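Local coordinates for oxidoreductase, iron/ascorbate family (Shewanella oneidensis, PDB 3ON7), which probably acts as an iron(II)- and 2-oxoglutarate-dependent oxygenase, of the kind that forms ethylene from 2-oxoglutarate, at residues S31-D36 with G208-N213. Sequence-based numbering, arbitrary orientation.
Sequences SNHPID and GNIIIN
With its CG set between the backbone N and the carbonyl carbon (chi1 53°), the His33 ring is laid across Ile210, whose CG1 lies anti to its own backbone N (chi1 -154°) and carries CD1 over the centre of one imidazole face. The two side chains cross at about a right angle. CD1 makes a CH-pi contact 4.2 Å from the ring centroid, almost on the ring normal, while Ile210 CB and CG2 lie over the same face, above His33 CD2. Water 2 lies over the opposite face. Gly208 O sits at the ring edge, 3.1 Å from His33 CD2. The ring is also held through both nitrogens: Ile35 N donates to His33 ND1 at 3.2 Å, tilted 18° out of the ring plane, and His33 NE2 meets water 3 in plane at 2.8 Å, which in turn donates to Asn209 O. A leucine in place of His33 would probably leave Ile35 N without its acceptor and break the water link to Asn209 O. Water 2 donates to Gly208 O at 2.7 Å and weakly accepts from His33 N, so solvent bridges the backbones where they part. Further along, Asn209 OD1 rests 3.4 Å from Ser31 CB, its ND2 hydrogen-bonded to Pro204 O. Beyond this point the strands pair directly, with Ile210 and Leu30 joined by a backbone hydrogen bond, and helix 103-126 covers Ile210 through Leu116. The contact thus closes one end of the antiparallel pairing of strands 27-31 and 210-214 in the major sheet, consistent with the double-stranded beta-helix fold of 2-oxoglutarate-dependent oxygenases.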
ATOM      1  N   SER B  31      29.260 -23.082  13.158  1.00 22.60           N
ATOM      2  CA  SER B  31      30.447 -22.394  13.696  1.00 23.87           C
ATOM      3  C   SER B  31      31.578 -22.344  12.666  1.00 23.88           C
ATOM      4  O   SER B  31      31.545 -23.063  11.655  1.00 23.14           O
ATOM      5  CB  SER B  31      30.936 -23.061  14.974  1.00 24.89           C
ATOM      6  OG  SER B  31      31.827 -24.110  14.685  1.00 27.29           O
ATOM      7  N   ASN B  32      32.556 -21.477  12.921  1.00 24.25           N
ATOM      8  CA  ASN B  32      33.733 -21.343  12.063  1.00 27.00           C
ATOM      9  C   ASN B  32      33.381 -21.185  10.589  1.00 27.26           C
ATOM     10  O   ASN B  32      33.950 -21.858   9.740  1.00 27.91           O
ATOM     11  CB  ASN B  32      34.628 -22.562  12.248  1.00 28.82           C
ATOM     12  CG  ASN B  32      35.154 -22.662  13.653  1.00 33.31           C
ATOM     13  OD1 ASN B  32      34.560 -23.316  14.500  1.00 36.52           O
ATOM     14  ND2 ASN B  32      36.256 -21.977  13.918  1.00 29.08           N
ATOM     15  N   HIS B  33      32.411 -20.324  10.311  1.00 26.81           N
ATOM     16  CA  HIS B  33      31.970 -20.030   8.942  1.00 26.59           C
ATOM     17  C   HIS B  33      32.938 -19.055   8.270  1.00 28.57           C
ATOM     18  O   HIS B  33      33.805 -18.485   8.939  1.00 29.01           O
ATOM     19  CB  HIS B  33      30.536 -19.454   8.949  1.00 26.50           C
ATOM     20  CG  HIS B  33      30.367 -18.275   9.849  1.00 25.03           C
ATOM     21  ND1 HIS B  33      30.668 -16.989   9.456  1.00 24.94           N
ATOM     22  CD2 HIS B  33      29.968 -18.192  11.143  1.00 25.34           C
ATOM     23  CE1 HIS B  33      30.459 -16.164  10.469  1.00 24.99           C
ATOM     24  NE2 HIS B  33      30.033 -16.868  11.504  1.00 22.07           N
ATOM     25  N   PRO B  34      32.796 -18.854   6.948  1.00 29.10           N
ATOM     26  CA  PRO B  34      33.741 -18.022   6.214  1.00 31.94           C
ATOM     27  C   PRO B  34      33.586 -16.516   6.318  1.00 30.54           C
ATOM     28  O   PRO B  34      34.353 -15.805   5.696  1.00 31.94           O
ATOM     29  CB  PRO B  34      33.512 -18.422   4.739  1.00 32.22           C
ATOM     30  CG  PRO B  34      32.559 -19.521   4.746  1.00 33.67           C
ATOM     31  CD  PRO B  34      31.839 -19.499   6.040  1.00 30.92           C
ATOM     32  N   ILE B  35      32.607 -16.016   7.056  1.00 31.07           N
ATOM     33  CA  ILE B  35      32.431 -14.581   7.134  1.00 30.30           C
ATOM     34  C   ILE B  35      33.347 -13.995   8.208  1.00 31.56           C
ATOM     35  O   ILE B  35      33.257 -14.333   9.402  1.00 30.98           O
ATOM     36  CB  ILE B  35      30.984 -14.190   7.366  1.00 28.01           C
ATOM     37  CG1 ILE B  35      30.118 -14.617   6.168  1.00 30.07           C
ATOM     38  CG2 ILE B  35      30.877 -12.707   7.544  1.00 27.15           C
ATOM     39  CD1 ILE B  35      28.709 -14.053   6.198  1.00 22.66           C
ATOM     40  N   ASP B  36      34.233 -13.120   7.748  1.00 33.74           N
ATOM     41  CA  ASP B  36      35.253 -12.479   8.591  1.00 36.17           C
ATOM     42  C   ASP B  36      34.646 -11.961   9.889  1.00 35.41           C
ATOM     43  O   ASP B  36      33.801 -11.057   9.883  1.00 33.54           O
ATOM     44  CB  ASP B  36      35.924 -11.339   7.822  1.00 36.55           C
ATOM     45  CG  ASP B  36      37.028 -10.647   8.619  1.00 45.94           C
ATOM     46  OD1 ASP B  36      37.583 -11.258   9.582  1.00 48.90           O
ATOM     47  OD2 ASP B  36      37.335  -9.479   8.257  1.00 47.70           O
ATOM     48  N   GLY B 208      30.727 -16.025  16.825  1.00 27.87           N
ATOM     49  CA  GLY B 208      31.169 -16.849  15.708  1.00 28.35           C
ATOM     50  C   GLY B 208      30.163 -17.886  15.216  1.00 27.77           C
ATOM     51  O   GLY B 208      30.419 -18.566  14.214  1.00 28.85           O
ATOM     52  N   ASN B 209      29.038 -18.058  15.913  1.00 25.50           N
ATOM     53  CA  ASN B 209      27.981 -18.929  15.382  1.00 25.88           C
ATOM     54  C   ASN B 209      27.117 -18.162  14.415  1.00 25.17           C
ATOM     55  O   ASN B 209      26.956 -16.942  14.522  1.00 23.37           O
ATOM     56  CB  ASN B 209      27.106 -19.571  16.476  1.00 24.54           C
ATOM     57  CG  ASN B 209      27.790 -20.739  17.142  1.00 26.61           C
ATOM     58  OD1 ASN B 209      28.943 -21.047  16.826  1.00 23.15           O
ATOM     59  ND2 ASN B 209      27.088 -21.409  18.060  1.00 25.57           N
ATOM     60  N   ILE B 210      26.558 -18.893  13.466  1.00 24.77           N
ATOM     61  CA  ILE B 210      25.602 -18.307  12.563  1.00 24.72           C
ATOM     62  C   ILE B 210      24.414 -19.270  12.489  1.00 22.99           C
ATOM     63  O   ILE B 210      24.591 -20.478  12.343  1.00 21.21           O
ATOM     64  CB  ILE B 210      26.282 -17.987  11.224  1.00 23.61           C
ATOM     65  CG1 ILE B 210      25.570 -16.859  10.498  1.00 27.97           C
ATOM     66  CG2 ILE B 210      26.374 -19.212  10.355  1.00 29.16           C
ATOM     67  CD1 ILE B 210      26.429 -16.239   9.437  1.00 28.03           C
ATOM     68  N   ILE B 211      23.214 -18.717  12.670  1.00 20.96           N
ATOM     69  CA  ILE B 211      21.974 -19.499  12.797  1.00 20.66           C
ATOM     70  C   ILE B 211      21.193 -19.340  11.522  1.00 18.13           C
ATOM     71  O   ILE B 211      21.020 -18.221  11.034  1.00 19.74           O
ATOM     72  CB  ILE B 211      21.095 -19.005  13.980  1.00 21.11           C
ATOM     73  CG1 ILE B 211      21.963 -18.694  15.188  1.00 19.30           C
ATOM     74  CG2 ILE B 211      19.982 -20.040  14.353  1.00 16.61           C
ATOM     75  CD1 ILE B 211      22.997 -19.750  15.513  1.00 29.19           C
ATOM     76  N   ILE B 212      20.760 -20.454  10.955  1.00 17.76           N
ATOM     77  CA  ILE B 212      20.050 -20.441   9.694  1.00 17.09           C
ATOM     78  C   ILE B 212      18.746 -21.182   9.850  1.00 19.21           C
ATOM     79  O   ILE B 212      18.720 -22.290  10.391  1.00 21.01           O
ATOM     80  CB  ILE B 212      20.883 -21.096   8.588  1.00 19.25           C
ATOM     81  CG1 ILE B 212      22.188 -20.305   8.376  1.00 22.64           C
ATOM     82  CG2 ILE B 212      20.101 -21.171   7.274  1.00 15.19           C
ATOM     83  CD1 ILE B 212      23.370 -20.942   9.013  1.00 26.34           C
ATOM     84  N   ASN B 213      17.657 -20.581   9.367  1.00 18.88           N
ATOM     85  CA  ASN B 213      16.363 -21.223   9.460  1.00 18.03           C
ATOM     86  C   ASN B 213      15.547 -21.170   8.163  1.00 17.99           C
ATOM     87  O   ASN B 213      15.671 -20.242   7.363  1.00 19.55           O
ATOM     88  CB  ASN B 213      15.597 -20.695  10.669  1.00 17.10           C
ATOM     89  CG  ASN B 213      15.065 -19.282  10.477  1.00 21.38           C
ATOM     90  OD1 ASN B 213      15.786 -18.284  10.638  1.00 18.58           O
ATOM     91  ND2 ASN B 213      13.777 -19.187  10.177  1.00 14.83           N
TER
HETATM   92  O   HOH W   1      33.252 -20.111  15.344  1.00 27.98           O
HETATM   93  O   HOH W   2      32.767 -18.460  12.950  1.00 31.74           O
HETATM   94  O   HOH W   3      29.259 -15.243  13.591  1.00 35.04           O